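2-hydroxychromene-2-carboxylate isomerase (Pseudomonas putida, PDB 2IMF) catalyses the reversible, glutathione-dependent isomerisation of 2-hydroxychromene-2-carboxylate to trans-o-hydroxybenzylidenepyruvate in the naphthalene degradation pathway. Local coordinates at residues F5-L10 and I32-I37; F13-N18 and I76-P81; K164-P169 and M177-D182. All blocks are in the same frame, centred on the assembly; numbering follows the deposited sequence.

In the fold
All three contacts belong to the thioredoxin-like part of this kappa-class glutathione transferase or to its seam with the helices inserted into it. Interaction 1 pairs the parallel strands 2-7 and 31-36, which helix 12-28 connects. That helix supplies one half of interaction 2, whose other half is the loop between helices 57-74 and 87-92, so the segments of the two contacts alternate along the chain. Interaction 3 follows both and reaches the far edge of the same sheet, at strand 176-179. The centres of interactions 1 and 3 are about 10 Å apart, those of 2 and 3 about 16 Å. Glutathione bridges interactions 2 and 3, while TOM, a methoxy analogue of the reaction product, touches residues of 1 and 2.

Interaction 1 (F5-L10 and I32-I37). With TOM (4-(2-methoxyphenyl)-2-oxobut-3-enoic acid), chain F.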
loop_
_atom_site.group_PDB
_atom_site.type_symbol
_atom_site.label_atom_id
_atom_site.label_comp_id
_atom_site.label_asym_id
_atom_site.label_seq_id
_atom_site.Cartn_x
_atom_site.Cartn_y
_atom_site.Cartn_z
ATOM N N PHE A 5 -11.267 0.927 -14.558
ATOM C CA PHE A 5 -10.159 1.671 -13.944
ATOM C C PHE A 5 -10.608 3.007 -13.504
ATOM O O PHE A 5 -11.101 3.819 -14.309
ATOM C CB PHE A 5 -9.082 1.741 -15.006
ATOM C CG PHE A 5 -7.859 2.564 -14.638
ATOM C CD1 PHE A 5 -7.258 2.529 -13.362
ATOM C CD2 PHE A 5 -7.221 3.301 -15.664
ATOM C CE1 PHE A 5 -6.094 3.259 -13.080
ATOM C CE2 PHE A 5 -6.047 4.050 -15.374
ATOM C CZ PHE A 5 -5.527 4.044 -14.042
ATOM N N TYR A 6 -10.337 3.281 -12.237
ATOM C CA TYR A 6 -10.741 4.547 -11.612
ATOM C C TYR A 6 -9.489 5.296 -11.212
ATOM O O TYR A 6 -8.624 4.755 -10.528
ATOM C CB TYR A 6 -11.562 4.304 -10.352
ATOM C CG TYR A 6 -12.868 3.664 -10.652
ATOM C CD1 TYR A 6 -12.999 2.249 -10.890
ATOM C CD2 TYR A 6 -13.960 4.455 -10.843
ATOM C CE1 TYR A 6 -14.228 1.674 -11.186
ATOM C CE2 TYR A 6 -15.261 3.875 -11.191
ATOM C CZ TYR A 6 -15.302 2.488 -11.335
ATOM O OH TYR A 6 -16.550 1.906 -11.712
ATOM N N PHE A 7 -9.339 6.536 -11.654
ATOM C CA PHE A 7 -8.119 7.308 -11.430
ATOM C C PHE A 7 -8.507 8.784 -11.239
ATOM O O PHE A 7 -9.623 9.213 -11.596
ATOM C CB PHE A 7 -7.137 7.179 -12.614
ATOM C CG PHE A 7 -7.669 7.772 -13.904
ATOM C CD1 PHE A 7 -8.524 7.059 -14.721
ATOM C CD2 PHE A 7 -7.395 9.061 -14.252
ATOM C CE1 PHE A 7 -9.012 7.626 -15.887
ATOM C CE2 PHE A 7 -7.945 9.643 -15.357
ATOM C CZ PHE A 7 -8.744 8.879 -16.188
ATOM N N ASP A 8 -7.556 9.555 -10.698
ATOM C CA ASP A 8 -7.604 11.037 -10.613
ATOM C C ASP A 8 -6.211 11.462 -11.094
ATOM O O ASP A 8 -5.217 10.841 -10.690
ATOM C CB ASP A 8 -7.882 11.443 -9.150
ATOM C CG ASP A 8 -8.012 12.959 -8.936
ATOM O OD1 ASP A 8 -7.315 13.736 -9.656
ATOM O OD2 ASP A 8 -8.719 13.359 -8.005
ATOM N N PHE A 9 -6.106 12.427 -12.010
ATOM C CA PHE A 9 -4.761 12.787 -12.551
ATOM C C PHE A 9 -3.832 13.366 -11.472
ATOM O O PHE A 9 -2.652 13.441 -11.737
ATOM C CB PHE A 9 -4.875 13.776 -13.730
ATOM C CG PHE A 9 -5.404 13.163 -15.001
ATOM C CD1 PHE A 9 -4.672 12.190 -15.664
ATOM C CD2 PHE A 9 -6.572 13.627 -15.540
ATOM C CE1 PHE A 9 -5.141 11.615 -16.892
ATOM C CE2 PHE A 9 -7.088 13.095 -16.772
ATOM C CZ PHE A 9 -6.372 12.106 -17.422
ATOM N N LEU A 10 -4.344 13.716 -10.298
ATOM C CA LEU A 10 -3.415 14.154 -9.199
ATOM C C LEU A 10 -2.587 13.034 -8.651
ATOM O O LEU A 10 -1.620 13.279 -7.949
ATOM C CB LEU A 10 -4.141 14.845 -8.032
ATOM C CG LEU A 10 -5.060 13.984 -7.186
ATOM C CD1 LEU A 10 -4.282 13.168 -6.131
ATOM C CD2 LEU A 10 -5.999 14.877 -6.432
ATOM N N ILE A 32 -9.902 -1.699 -21.363
ATOM C CA ILE A 32 -9.994 -0.863 -20.121
ATOM C C ILE A 32 -11.159 0.071 -20.249
ATOM O O ILE A 32 -11.242 0.833 -21.246
ATOM C CB ILE A 32 -8.756 0.028 -19.957
ATOM C CG1 ILE A 32 -7.478 -0.813 -19.849
ATOM C CG2 ILE A 32 -8.880 0.925 -18.707
ATOM C CD1 ILE A 32 -7.468 -1.679 -18.600
ATOM N N ARG A 33 -12.032 0.098 -19.249
ATOM C CA ARG A 33 -13.041 1.114 -19.132
ATOM C C ARG A 33 -12.516 2.206 -18.153
ATOM O O ARG A 33 -12.423 1.965 -16.919
ATOM C CB ARG A 33 -14.370 0.525 -18.673
ATOM C CG ARG A 33 -15.442 1.546 -18.538
ATOM C CD ARG A 33 -16.818 0.888 -18.223
ATOM N NE ARG A 33 -16.852 -0.523 -18.604
ATOM C CZ ARG A 33 -17.472 -1.497 -17.924
ATOM N NH1 ARG A 33 -18.134 -1.248 -16.808
ATOM N NH2 ARG A 33 -17.414 -2.737 -18.355
ATOM N N TYR A 34 -12.197 3.388 -18.677
ATOM C CA TYR A 34 -11.590 4.478 -17.867
ATOM C C TYR A 34 -12.625 5.326 -17.161
ATOM O O TYR A 34 -13.697 5.651 -17.746
ATOM C CB TYR A 34 -10.812 5.399 -18.769
ATOM C CG TYR A 34 -9.618 4.777 -19.383
ATOM C CD1 TYR A 34 -9.751 4.103 -20.611
ATOM C CD2 TYR A 34 -8.350 4.809 -18.780
ATOM C CE1 TYR A 34 -8.653 3.513 -21.232
ATOM C CE2 TYR A 34 -7.261 4.214 -19.407
ATOM C CZ TYR A 34 -7.437 3.539 -20.627
ATOM O OH TYR A 34 -6.357 2.976 -21.237
ATOM N N ASN A 35 -12.354 5.685 -15.907
ATOM C CA ASN A 35 -13.219 6.523 -15.150
ATOM C C ASN A 35 -12.384 7.574 -14.401
ATOM O O ASN A 35 -11.769 7.260 -13.391
ATOM C CB ASN A 35 -13.983 5.674 -14.105
ATOM C CG ASN A 35 -14.846 4.553 -14.746
ATOM O OD1 ASN A 35 -15.965 4.797 -15.209
ATOM N ND2 ASN A 35 -14.278 3.377 -14.844
ATOM N N ALA A 36 -12.472 8.832 -14.834
ATOM C CA ALA A 36 -11.795 9.940 -14.110
ATOM C C ALA A 36 -12.706 10.416 -13.005
ATOM O O ALA A 36 -13.873 10.777 -13.271
ATOM C CB ALA A 36 -11.450 11.105 -15.043
ATOM N N ILE A 37 -12.211 10.391 -11.755
ATOM C CA ILE A 37 -13.067 10.749 -10.618
ATOM C C ILE A 37 -12.348 11.646 -9.641
ATOM O O ILE A 37 -11.128 11.780 -9.671
ATOM C CB ILE A 37 -13.575 9.507 -9.788
ATOM C CG1 ILE A 37 -12.359 8.660 -9.301
ATOM C CG2 ILE A 37 -14.402 8.600 -10.711
ATOM C CD1 ILE A 37 -12.787 7.530 -8.300
HETATM O O8 TOM F . -1.993 11.965 -0.554
HETATM C C9 TOM F . -2.939 11.866 -1.327
HETATM C C10 TOM F . -4.238 12.447 -1.103
HETATM O O11 TOM F . -4.950 11.852 -0.259
HETATM O O10 TOM F . -4.612 13.416 -1.796
HETATM C C8 TOM F . -2.892 11.041 -2.576
HETATM C C7 TOM F . -1.866 10.336 -2.993
HETATM C C1 TOM F . -0.466 10.883 -3.184
HETATM C C6 TOM F . 0.547 10.055 -2.745
HETATM C C5 TOM F . 1.869 10.476 -2.851
HETATM C C4 TOM F . 2.137 11.708 -3.472
HETATM C C3 TOM F . 1.135 12.537 -3.928
HETATM C C2 TOM F . -0.191 12.091 -3.779
HETATM O O2 TOM F . -1.251 12.809 -4.215
HETATM C C11 TOM F . -0.873 13.893 -5.068
#
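The carboxamide of Asn35 stacks on one face of the Tyr6 ring, the two planes only 13° apart, with ND2 set toward the rim and Asn35 CB 3.5 Å from Tyr6 CD2. Phe7 takes Ala36 CA over one face in a CH-pi contact, 4.0 Å from the ring centroid to that atom, and Tyr34 CB comes up at its edge. The Phe5 ring receives Tyr34 CD2 at its edge, 3.6 Å from Phe5 CD2, and Phe7 CD1 on one face. Phe7 reaches Ala36 because its CG sits between the backbone N and the carbonyl carbon (chi1 65°), which turns the ring toward the neighbouring strand.

Between the Tyr6-Asn35 face and the face carrying Phe5, Phe7, Tyr34 and Ala36 runs the parallel pairing of a beta-alpha-beta unit of the thioredoxin fold. Phe5 N bonds to Arg33 O at 2.8 Å, and Phe7 O accepts from Ile37 N at 2.8 Å. Where strand 2-7 ends, Asp8 OD1 accepts from Leu10 N in an Asx turn and also meets Ser86 and Asn90; Leu10 then lines the TOM pocket. The hydroxyl of Tyr6 bonds to Arg163. Phe5 O carries two donors, Asn35 N at 2.8 Å and Asn35 ND2 at 3.3 Å, the latter from above the carbonyl plane. That second bond probably helps fix the rotation of the buried amide and hold it flat against Tyr6.

Interaction 2 (F13-N18 and I76-P81). With GSH (glutathione), chain E.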
loop_
_atom_site.group_PDB
_atom_site.type_symbol
_atom_site.label_atom_id
_atom_site.label_comp_id
_atom_site.label_asym_id
_atom_site.label_seq_id
_atom_site.Cartn_x
_atom_site.Cartn_y
_atom_site.Cartn_z
ATOM N N PHE A 13 0.377 7.259 -8.005
ATOM C CA PHE A 13 0.162 5.823 -8.075
ATOM C C PHE A 13 -0.772 5.493 -9.218
ATOM O O PHE A 13 -0.633 4.414 -9.836
ATOM C CB PHE A 13 -0.360 5.371 -6.710
ATOM C CG PHE A 13 0.730 5.423 -5.645
ATOM C CD1 PHE A 13 1.767 4.501 -5.633
ATOM C CD2 PHE A 13 0.707 6.419 -4.712
ATOM C CE1 PHE A 13 2.759 4.552 -4.673
ATOM C CE2 PHE A 13 1.709 6.485 -3.698
ATOM C CZ PHE A 13 2.728 5.566 -3.717
ATOM N N SER A 14 -1.665 6.402 -9.581
ATOM C CA SER A 14 -2.509 6.201 -10.755
ATOM C C SER A 14 -1.759 6.316 -12.074
ATOM O O SER A 14 -2.073 5.606 -13.050
ATOM C CB SER A 14 -3.695 7.149 -10.758
ATOM O OG SER A 14 -4.578 6.869 -9.678
ATOM N N TYR A 15 -0.723 7.195 -12.104
ATOM C CA TYR A 15 0.115 7.349 -13.255
ATOM C C TYR A 15 0.798 6.019 -13.463
ATOM O O TYR A 15 0.838 5.483 -14.595
ATOM C CB TYR A 15 1.159 8.408 -12.952
ATOM C CG TYR A 15 2.346 8.395 -13.860
ATOM C CD1 TYR A 15 2.218 8.693 -15.222
ATOM C CD2 TYR A 15 3.617 8.170 -13.335
ATOM C CE1 TYR A 15 3.396 8.755 -16.051
ATOM C CE2 TYR A 15 4.771 8.249 -14.138
ATOM C CZ TYR A 15 4.606 8.503 -15.508
ATOM O OH TYR A 15 5.691 8.570 -16.375
ATOM N N LEU A 16 1.363 5.433 -12.396
ATOM C CA LEU A 16 2.047 4.132 -12.508
ATOM C C LEU A 16 1.048 3.048 -12.980
ATOM O O LEU A 16 1.319 2.251 -13.892
ATOM C CB LEU A 16 2.567 3.707 -11.162
ATOM C CG LEU A 16 3.770 4.544 -10.668
ATOM C CD1 LEU A 16 4.075 4.193 -9.223
ATOM C CD2 LEU A 16 5.041 4.291 -11.574
ATOM N N ALA A 17 -0.120 2.961 -12.341
ATOM C CA ALA A 17 -1.134 1.975 -12.751
ATOM C C ALA A 17 -1.554 2.152 -14.184
ATOM O O ALA A 17 -1.735 1.137 -14.903
ATOM C CB ALA A 17 -2.357 2.017 -11.806
ATOM N N ASN A 18 -1.759 3.386 -14.629
ATOM C CA ASN A 18 -2.140 3.559 -16.012
ATOM C C ASN A 18 -1.071 3.074 -16.943
ATOM O O ASN A 18 -1.452 2.488 -17.951
ATOM C CB ASN A 18 -2.431 5.039 -16.268
ATOM C CG ASN A 18 -2.847 5.279 -17.669
ATOM O OD1 ASN A 18 -3.868 4.760 -18.093
ATOM N ND2 ASN A 18 -1.995 5.954 -18.431
ATOM N N ILE A 76 10.107 4.263 -16.692
ATOM C CA ILE A 76 9.492 5.507 -17.077
ATOM C C ILE A 76 9.946 6.601 -16.113
ATOM O O ILE A 76 10.306 6.313 -14.980
ATOM C CB ILE A 76 7.933 5.390 -17.074
ATOM C CG1 ILE A 76 7.362 5.118 -15.658
ATOM C CG2 ILE A 76 7.482 4.330 -18.024
ATOM C CD1 ILE A 76 5.839 4.943 -15.640
ATOM N N PRO A 77 9.907 7.898 -16.515
ATOM C CA PRO A 77 10.212 8.999 -15.610
ATOM C C PRO A 77 9.028 9.190 -14.676
ATOM O O PRO A 77 7.885 8.869 -15.018
ATOM C CB PRO A 77 10.298 10.220 -16.572
ATOM C CG PRO A 77 9.522 9.861 -17.716
ATOM C CD PRO A 77 9.680 8.376 -17.902
ATOM N N LEU A 78 9.300 9.833 -13.573
ATOM C CA LEU A 78 8.188 10.276 -12.730
ATOM C C LEU A 78 8.702 11.531 -12.115
ATOM O O LEU A 78 9.704 11.572 -11.329
ATOM C CB LEU A 78 7.853 9.206 -11.658
ATOM C CG LEU A 78 6.558 9.473 -10.854
ATOM C CD1 LEU A 78 6.039 8.080 -10.397
ATOM C CD2 LEU A 78 6.715 10.449 -9.679
ATOM N N VAL A 79 8.004 12.634 -12.413
ATOM C CA VAL A 79 8.422 13.966 -11.982
ATOM C C VAL A 79 7.233 14.672 -11.328
ATOM O O VAL A 79 6.179 14.757 -11.958
ATOM C CB VAL A 79 8.899 14.784 -13.179
ATOM C CG1 VAL A 79 9.291 16.217 -12.741
ATOM C CG2 VAL A 79 9.999 14.003 -13.920
ATOM N N PHE A 80 7.322 15.110 -10.071
ATOM C CA PHE A 80 6.259 15.801 -9.387
ATOM C C PHE A 80 5.952 17.119 -10.071
ATOM O O PHE A 80 6.827 17.978 -10.279
ATOM C CB PHE A 80 6.608 16.054 -7.934
ATOM C CG PHE A 80 6.232 14.902 -7.029
ATOM C CD1 PHE A 80 6.898 13.685 -7.112
ATOM C CD2 PHE A 80 5.193 15.052 -6.142
ATOM C CE1 PHE A 80 6.511 12.612 -6.314
ATOM C CE2 PHE A 80 4.806 14.022 -5.332
ATOM C CZ PHE A 80 5.460 12.783 -5.429
ATOM N N PRO A 81 4.656 17.334 -10.347
ATOM C CA PRO A 81 4.241 18.670 -10.796
ATOM C C PRO A 81 4.179 19.638 -9.613
ATOM O O PRO A 81 4.228 19.205 -8.460
ATOM C CB PRO A 81 2.827 18.404 -11.346
ATOM C CG PRO A 81 2.272 17.357 -10.408
ATOM C CD PRO A 81 3.500 16.410 -10.208
HETATM N N1 GSH E . 0.088 1.267 -2.080
HETATM C CA1 GSH E . -0.497 2.051 -3.121
HETATM C C1 GSH E . -0.006 1.790 -4.499
HETATM O O11 GSH E . -0.642 2.218 -5.465
HETATM O O12 GSH E . 1.155 1.326 -4.452
HETATM C CB1 GSH E . -1.002 3.411 -2.652
HETATM C CG1 GSH E . -2.111 4.075 -3.466
HETATM C CD1 GSH E . -2.479 5.403 -2.868
HETATM O OE1 GSH E . -1.854 5.820 -1.771
HETATM N N2 GSH E . -3.388 6.155 -3.443
HETATM C CA2 GSH E . -3.937 7.369 -2.852
HETATM C C2 GSH E . -5.259 7.189 -2.245
HETATM O O2 GSH E . -6.191 6.494 -2.933
HETATM C CB2 GSH E . -4.043 8.442 -3.984
HETATM S SG2 GSH E . -2.403 9.054 -4.528
HETATM N N3 GSH E . -5.519 7.652 -1.057
HETATM C CA3 GSH E . -6.765 7.264 -0.395
HETATM C C3 GSH E . -6.422 6.499 0.862
HETATM O O31 GSH E . -7.366 6.057 1.542
HETATM O O32 GSH E . -5.205 6.378 1.225
#
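Tyr15 reaches out from helix 12-28 and plants its hydroxyl on the backbone of the facing loop, where OH donates to Pro77 O across 2.6 Å, nearly in line with the carbonyl bond. This is the tight part of the contact. Two aliphatic side chains pack on the phenol: Ile76, coming from the opposite direction, puts CD1 3.8 Å from Tyr15 CZ, while Leu78 slides past and sets CD1 at the ring's edge, 3.8 Å from Tyr15 CD2. With CG anti to N (chi1 162°), the ring extends away from its own helix far enough to meet the loop.

Helix 12-28 is the connection of the beta-alpha-beta unit in the thioredoxin fold, and segment 76-81 belongs to the helical insertion that distinguishes DsbA-like and kappa-class proteins, so the tyrosine ties one to the other. Helix 99-115 adds Phe110 against Tyr15.

Packing slackens away from the phenol. Leu16 CD2 is 4.1 Å from Leu78 CD1 and 4.2 Å from Ile76 CD1; the Leu16 side chain also touches Leu67 and Trp70 of helix 57-74. On the solvent side, exposed Pro77 brings its CG only to 4.3 Å from Tyr15 OH, and Ile76 is partly exposed. Nearer the start of the helix, Phe13 turns a ring face to glutathione, whose CB1 lies over its centre, 3.9 Å above the plane.

Interaction 3 (K164-P169 and M177-D182); sequences KVFGVP and MWWGND. With GSH (glutathione), chain E.
Phe166 presses the edge of its ring, CE1 foremost, onto one face of the Trp179 indole in a T-shaped stack, the planes at 66° and the centroid of the five-membered ring 4.7 Å from that of Phe166. Residues 164-169 include the cis-proline loop of the thioredoxin fold: the peptide bond between Val168 and Pro169 is cis, and Val168 pairs with the glutathione backbone in the manner of a beta strand, its N donating to GSH O2 at 2.8 Å and its O accepting from GSH N2 at 2.8 Å. Trp179 NE1 adds a second donor to GSH O2 at 3.0 Å, with a weak bond to Val168 O besides. Across the indole from Phe166 lies GSH CB1. A leucine in place of Trp179 would probably leave GSH O2 without one of its two donors here and the edge of Phe166 without the face it packs on.

Met177 bends at its thioether (chi3 83°), which brings CE to 3.8 Å from Phe166 CE2, and Tyr62 of the second subunit packs against both Phe166 and Met177. Gly167 must lack a side chain, since a CB would run into GSH O2 and the indole. Gly180 N bonds to Pro169 O at 2.9 Å, joining loop to strand end. Beyond it, Asn181 N donates to GSH O11, and GSH N1 donates to Asp182 OD2 at 2.7 Å, a carboxylate oxygen also salt-bridged to Arg183 of the second subunit.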
loop_
_atom_site.group_PDB
_atom_site.type_symbol
_atom_site.label_atom_id
_atom_site.label_comp_id
_atom_site.label_asym_id
_atom_site.label_seq_id
_atom_site.Cartn_x
_atom_site.Cartn_y
_atom_site.Cartn_z
ATOM N N LYS A 164 -18.191 1.577 -3.885
ATOM C CA LYS A 164 -17.320 1.362 -2.718
ATOM C C LYS A 164 -15.875 1.714 -3.024
ATOM O O LYS A 164 -14.964 1.282 -2.321
ATOM C CB LYS A 164 -17.479 -0.046 -2.143
ATOM C CG LYS A 164 -18.943 -0.275 -1.675
ATOM C CD LYS A 164 -19.133 -1.350 -0.611
ATOM C CE LYS A 164 -20.550 -1.974 -0.755
ATOM N NZ LYS A 164 -21.665 -0.966 -0.507
ATOM N N VAL A 165 -15.662 2.504 -4.068
ATOM C CA VAL A 165 -14.305 3.027 -4.362
ATOM C C VAL A 165 -14.011 4.111 -3.328
ATOM O O VAL A 165 -14.791 5.052 -3.121
ATOM C CB VAL A 165 -14.285 3.645 -5.732
ATOM C CG1 VAL A 165 -12.948 4.357 -5.933
ATOM C CG2 VAL A 165 -14.526 2.574 -6.774
ATOM N N PHE A 166 -12.845 3.980 -2.649
ATOM C CA PHE A 166 -12.419 4.966 -1.618
ATOM C C PHE A 166 -11.104 5.691 -1.998
ATOM O O PHE A 166 -10.707 6.628 -1.303
ATOM C CB PHE A 166 -12.249 4.260 -0.253
ATOM C CG PHE A 166 -11.203 3.164 -0.303
ATOM C CD1 PHE A 166 -9.823 3.492 -0.196
ATOM C CD2 PHE A 166 -11.583 1.810 -0.514
ATOM C CE1 PHE A 166 -8.865 2.519 -0.361
ATOM C CE2 PHE A 166 -10.596 0.853 -0.660
ATOM C CZ PHE A 166 -9.227 1.198 -0.541
ATOM N N GLY A 167 -10.454 5.234 -3.074
ATOM C CA GLY A 167 -9.168 5.826 -3.454
ATOM C C GLY A 167 -8.856 5.525 -4.889
ATOM O O GLY A 167 -9.679 4.908 -5.602
ATOM N N VAL A 168 -7.671 5.952 -5.299
ATOM C CA VAL A 168 -7.224 5.692 -6.664
ATOM C C VAL A 168 -5.769 5.275 -6.597
ATOM O O VAL A 168 -5.028 5.649 -5.686
ATOM C CB VAL A 168 -7.397 6.898 -7.603
ATOM C CG1 VAL A 168 -8.859 7.203 -7.762
ATOM C CG2 VAL A 168 -6.669 8.175 -7.024
ATOM N N PRO A 169 -5.286 4.470 -7.528
ATOM C CA PRO A 169 -6.028 3.813 -8.640
ATOM C C PRO A 169 -6.828 2.641 -8.093
ATOM O O PRO A 169 -6.350 1.893 -7.247
ATOM C CB PRO A 169 -4.906 3.297 -9.580
ATOM C CG PRO A 169 -3.712 3.058 -8.599
ATOM C CD PRO A 169 -3.848 4.113 -7.490
ATOM N N MET A 177 -12.377 -6.127 -6.589
ATOM C CA MET A 177 -11.842 -4.712 -6.533
ATOM C C MET A 177 -10.458 -4.774 -5.946
ATOM O O MET A 177 -10.243 -5.438 -4.898
ATOM C CB MET A 177 -12.677 -3.805 -5.630
ATOM C CG MET A 177 -12.339 -2.285 -5.852
ATOM S SD MET A 177 -13.196 -1.134 -4.874
ATOM C CE MET A 177 -12.159 -1.231 -3.441
ATOM N N TRP A 178 -9.481 -4.142 -6.617
ATOM C CA TRP A 178 -8.122 -3.921 -6.061
ATOM C C TRP A 178 -7.832 -2.449 -6.060
ATOM O O TRP A 178 -8.108 -1.758 -7.029
ATOM C CB TRP A 178 -7.081 -4.678 -6.872
ATOM C CG TRP A 178 -7.238 -6.205 -6.974
ATOM C CD1 TRP A 178 -6.829 -7.105 -6.086
ATOM C CD2 TRP A 178 -8.015 -6.898 -7.965
ATOM N NE1 TRP A 178 -7.217 -8.405 -6.498
ATOM C CE2 TRP A 178 -7.939 -8.266 -7.651
ATOM C CE3 TRP A 178 -8.720 -6.486 -9.088
ATOM C CZ2 TRP A 178 -8.565 -9.259 -8.414
ATOM C CZ3 TRP A 178 -9.338 -7.505 -9.880
ATOM C CH2 TRP A 178 -9.222 -8.856 -9.543
ATOM N N TRP A 179 -7.144 -2.044 -5.002
ATOM C CA TRP A 179 -6.717 -0.658 -4.900
ATOM C C TRP A 179 -5.213 -0.616 -4.852
ATOM O O TRP A 179 -4.601 -1.305 -4.022
ATOM C CB TRP A 179 -7.254 -0.047 -3.639
ATOM C CG TRP A 179 -6.659 1.296 -3.279
ATOM C CD1 TRP A 179 -6.723 2.454 -3.969
ATOM C CD2 TRP A 179 -5.977 1.584 -2.048
ATOM N NE1 TRP A 179 -6.093 3.466 -3.247
ATOM C CE2 TRP A 179 -5.669 2.960 -2.050
ATOM C CE3 TRP A 179 -5.701 0.838 -0.902
ATOM C CZ2 TRP A 179 -5.033 3.593 -0.966
ATOM C CZ3 TRP A 179 -5.036 1.464 0.186
ATOM C CH2 TRP A 179 -4.721 2.824 0.135
ATOM N N GLY A 180 -4.620 0.142 -5.770
ATOM C CA GLY A 180 -3.191 0.352 -5.807
ATOM C C GLY A 180 -2.507 -0.185 -7.054
ATOM O O GLY A 180 -2.856 -1.278 -7.546
ATOM N N ASN A 181 -1.487 0.549 -7.525
ATOM C CA ASN A 181 -0.613 -0.005 -8.559
ATOM C C ASN A 181 0.017 -1.273 -8.070
ATOM O O ASN A 181 0.223 -2.198 -8.887
ATOM C CB ASN A 181 0.448 1.063 -8.945
ATOM C CG ASN A 181 1.535 0.459 -9.704
ATOM O OD1 ASN A 181 1.309 0.169 -10.897
ATOM N ND2 ASN A 181 2.687 0.277 -9.096
ATOM N N ASP A 182 0.273 -1.363 -6.778
ATOM C CA ASP A 182 0.918 -2.539 -6.183
ATOM C C ASP A 182 -0.056 -3.683 -5.933
ATOM O O ASP A 182 0.322 -4.644 -5.257
ATOM C CB ASP A 182 1.603 -2.156 -4.889
ATOM C CG ASP A 182 0.666 -1.531 -3.880
ATOM O OD1 ASP A 182 -0.561 -1.464 -4.150
ATOM O OD2 ASP A 182 1.129 -1.135 -2.786
HETATM N N1 GSH E . 0.088 1.267 -2.080
HETATM C CA1 GSH E . -0.497 2.051 -3.121
HETATM C C1 GSH E . -0.006 1.790 -4.499
HETATM O O11 GSH E . -0.642 2.218 -5.465
HETATM O O12 GSH E . 1.155 1.326 -4.452
HETATM C CB1 GSH E . -1.002 3.411 -2.652
HETATM C CG1 GSH E . -2.111 4.075 -3.466
HETATM C CD1 GSH E . -2.479 5.403 -2.868
HETATM O OE1 GSH E . -1.854 5.820 -1.771
HETATM N N2 GSH E . -3.388 6.155 -3.443
HETATM C CA2 GSH E . -3.937 7.369 -2.852
HETATM C C2 GSH E . -5.259 7.189 -2.245
HETATM O O2 GSH E . -6.191 6.494 -2.933
HETATM C CB2 GSH E . -4.043 8.442 -3.984
HETATM S SG2 GSH E . -2.403 9.054 -4.528
HETATM N N3 GSH E . -5.519 7.652 -1.057
HETATM C CA3 GSH E . -6.765 7.264 -0.395
HETATM C C3 GSH E . -6.422 6.499 0.862
HETATM O O31 GSH E . -7.366 6.057 1.542
HETATM O O32 GSH E . -5.205 6.378 1.225
#